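Local coordinates for uncharacterized ATP-binding protein MJ1010 (Methanocaldococcus jannaschii DSM 2661, PDB 3BJO) that is of unknown function but probably binds ATP, and has a C-terminal domain of the helix-turn-helix clan, at residues Lys18-Phe22 with Tyr72-Ile78. Residues are numbered along the deposited sequence; the frame is centred on the assembly and turned at random.
Sequences KLKDF and YLVKKNI
A Schellman motif ends helix 67-75, and the side chains around it receive Phe-22 from the long helix 3-24. Asn-77, with positive phi, is the C-prime residue. Ile-78 N bonds back to Leu-73 O at 2.9 Å, and Asn-77 N bonds to Val-74 O. This turn brings Ile-78 to the Phe-22 ring. Ile-78 CD1 makes a CH-pi contact over the centre of one face of the Phe-22 ring, 4.2 Å from the centroid and 9° off the normal. Ile-78 CD1 also meets CD1 of Leu-19, which lies one helical turn before Phe-22, at 4.3 Å.

The outer end of the Phe-22 ring reaches the last turn of helix 67-75. With chi1 at 167°, CG stands opposite the backbone N of Phe-22, and this sends the ring out to that helix. Phe-22 CZ is 3.6 Å from Tyr-72 CE2 and 3.9 Å from Leu-73 CD2. The Phe-22 and Tyr-72 side chains point at each other from opposite directions. Their rings touch at the rims, with planes at 31° and no overlap of faces. Lys-76 CB packs 3.9 Å from Phe-22 CE1, and Lys-76 CG lies over the rim of the Tyr-72 ring. A bend at chi2 turns the rest of the Lys-76 chain off the Phe-22 ring.

One water bridges the two segments. It donates to Phe-22 O at 2.8 Å and also hydrogen-bonds to Tyr-72 OH.

The contact lies near the centre of the domain. Ile-47 of helix 44-52 touches Phe-22, Tyr-72 and Leu-73. Helix 93-102 packs on Leu-19 and on Ile-78, the residue just before strand 79-82.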
loop_
_atom_site.group_PDB
_atom_site.type_symbol
_atom_site.label_atom_id
_atom_site.label_comp_id
_atom_site.label_asym_id
_atom_site.label_seq_id
_atom_site.Cartn_x
_atom_site.Cartn_y
_atom_site.Cartn_z
ATOM N N LYS A 18 -7.492 8.868 0.195
ATOM C CA LYS A 18 -7.365 7.866 -0.847
ATOM C C LYS A 18 -7.087 6.474 -0.275
ATOM O O LYS A 18 -7.656 5.475 -0.710
ATOM C CB LYS A 18 -6.263 8.270 -1.844
ATOM C CG LYS A 18 -6.782 9.208 -2.930
ATOM C CD LYS A 18 -5.661 9.784 -3.825
ATOM C CE LYS A 18 -6.302 10.846 -4.736
ATOM N NZ LYS A 18 -5.374 11.905 -5.305
ATOM N N LEU A 19 -6.174 6.393 0.675
ATOM C CA LEU A 19 -5.841 5.106 1.234
ATOM C C LEU A 19 -7.077 4.546 2.007
ATOM O O LEU A 19 -7.393 3.383 1.925
ATOM C CB LEU A 19 -4.645 5.249 2.177
ATOM C CG LEU A 19 -4.285 3.885 2.748
ATOM C CD1 LEU A 19 -3.786 2.943 1.616
ATOM C CD2 LEU A 19 -3.244 4.066 3.914
ATOM N N LYS A 20 -7.768 5.395 2.745
ATOM C CA LYS A 20 -8.987 5.013 3.487
ATOM C C LYS A 20 -10.073 4.450 2.570
ATOM O O LYS A 20 -10.755 3.476 2.929
ATOM C CB LYS A 20 -9.578 6.223 4.237
ATOM C CG LYS A 20 -8.925 6.470 5.573
ATOM C CD LYS A 20 -9.650 7.615 6.288
ATOM C CE LYS A 20 -9.321 7.729 7.777
ATOM N NZ LYS A 20 -9.969 8.987 8.298
ATOM N N ASP A 21 -10.244 5.105 1.413
ATOM C CA ASP A 21 -11.161 4.635 0.395
ATOM C C ASP A 21 -10.706 3.272 -0.159
ATOM O O ASP A 21 -11.517 2.366 -0.299
ATOM C CB ASP A 21 -11.251 5.639 -0.761
ATOM C CG ASP A 21 -12.159 6.856 -0.441
ATOM O OD1 ASP A 21 -12.609 7.050 0.722
ATOM O OD2 ASP A 21 -12.431 7.646 -1.383
ATOM N N PHE A 22 -9.421 3.156 -0.502
ATOM C CA PHE A 22 -8.841 1.882 -0.958
ATOM C C PHE A 22 -9.187 0.758 0.018
ATOM O O PHE A 22 -9.595 -0.353 -0.380
ATOM C CB PHE A 22 -7.291 1.996 -1.086
ATOM C CG PHE A 22 -6.578 0.652 -1.242
ATOM C CD1 PHE A 22 -6.610 -0.043 -2.455
ATOM C CD2 PHE A 22 -5.921 0.087 -0.180
ATOM C CE1 PHE A 22 -5.964 -1.240 -2.598
ATOM C CE2 PHE A 22 -5.280 -1.164 -0.291
ATOM C CZ PHE A 22 -5.290 -1.811 -1.520
ATOM N N TYR A 72 -1.030 -7.292 -5.861
ATOM C CA TYR A 72 -2.240 -6.466 -5.803
ATOM C C TYR A 72 -1.868 -5.040 -5.394
ATOM O O TYR A 72 -2.326 -4.084 -6.005
ATOM C CB TYR A 72 -3.272 -7.104 -4.834
ATOM C CG TYR A 72 -4.564 -6.312 -4.645
ATOM C CD1 TYR A 72 -5.555 -6.303 -5.619
ATOM C CD2 TYR A 72 -4.774 -5.556 -3.496
ATOM C CE1 TYR A 72 -6.754 -5.547 -5.438
ATOM C CE2 TYR A 72 -5.947 -4.805 -3.316
ATOM C CZ TYR A 72 -6.916 -4.819 -4.292
ATOM O OH TYR A 72 -8.037 -4.060 -4.102
ATOM N N LEU A 73 -1.009 -4.903 -4.374
ATOM C CA LEU A 73 -0.689 -3.581 -3.805
ATOM C C LEU A 73 0.173 -2.741 -4.773
ATOM O O LEU A 73 0.123 -1.522 -4.764
ATOM C CB LEU A 73 0.050 -3.752 -2.473
ATOM C CG LEU A 73 -0.773 -4.291 -1.277
ATOM C CD1 LEU A 73 0.147 -4.649 -0.096
ATOM C CD2 LEU A 73 -1.739 -3.225 -0.835
ATOM N N VAL A 74 0.953 -3.421 -5.618
ATOM C CA VAL A 74 1.673 -2.753 -6.694
ATOM C C VAL A 74 0.691 -2.366 -7.800
ATOM O O VAL A 74 0.692 -1.240 -8.247
ATOM C CB VAL A 74 2.861 -3.627 -7.231
ATOM C CG1 VAL A 74 3.549 -2.933 -8.465
ATOM C CG2 VAL A 74 3.869 -3.853 -6.104
ATOM N N LYS A 75 -0.159 -3.301 -8.222
ATOM C CA LYS A 75 -1.133 -3.035 -9.285
ATOM C C LYS A 75 -1.934 -1.794 -8.922
ATOM O O LYS A 75 -2.222 -0.943 -9.776
ATOM C CB LYS A 75 -2.082 -4.217 -9.436
ATOM C CG LYS A 75 -3.072 -4.114 -10.602
ATOM C CD LYS A 75 -4.387 -4.878 -10.287
ATOM C CE LYS A 75 -5.520 -4.536 -11.313
ATOM N NZ LYS A 75 -5.931 -3.082 -11.262
ATOM N N LYS A 76 -2.273 -1.706 -7.636
ATOM C CA LYS A 76 -3.107 -0.632 -7.110
ATOM C C LYS A 76 -2.371 0.644 -6.731
ATOM O O LYS A 76 -2.953 1.508 -6.070
ATOM C CB LYS A 76 -3.928 -1.154 -5.913
ATOM C CG LYS A 76 -4.942 -2.223 -6.307
ATOM C CD LYS A 76 -6.141 -1.662 -7.095
ATOM C CE LYS A 76 -6.895 -2.762 -7.847
ATOM N NZ LYS A 76 -8.114 -2.255 -8.674
ATOM N N ASN A 77 -1.104 0.748 -7.143
ATOM C CA ASN A 77 -0.250 1.908 -6.922
ATOM C C ASN A 77 -0.043 2.311 -5.490
ATOM O O ASN A 77 0.107 3.496 -5.197
ATOM C CB ASN A 77 -0.758 3.116 -7.719
ATOM C CG ASN A 77 -0.940 2.785 -9.158
ATOM O OD1 ASN A 77 0.015 2.406 -9.841
ATOM N ND2 ASN A 77 -2.174 2.890 -9.630
ATOM N N ILE A 78 -0.038 1.326 -4.598
ATOM C CA ILE A 78 0.259 1.579 -3.194
ATOM C C ILE A 78 1.755 1.412 -2.961
ATOM O O ILE A 78 2.351 2.165 -2.193
ATOM C CB ILE A 78 -0.543 0.619 -2.227
ATOM C CG1 ILE A 78 -2.059 0.605 -2.554
ATOM C CG2 ILE A 78 -0.301 0.997 -0.760
ATOM C CD1 ILE A 78 -2.771 1.944 -2.455
HETATM O O HOH W 1 -9.486 -1.910 -2.687
#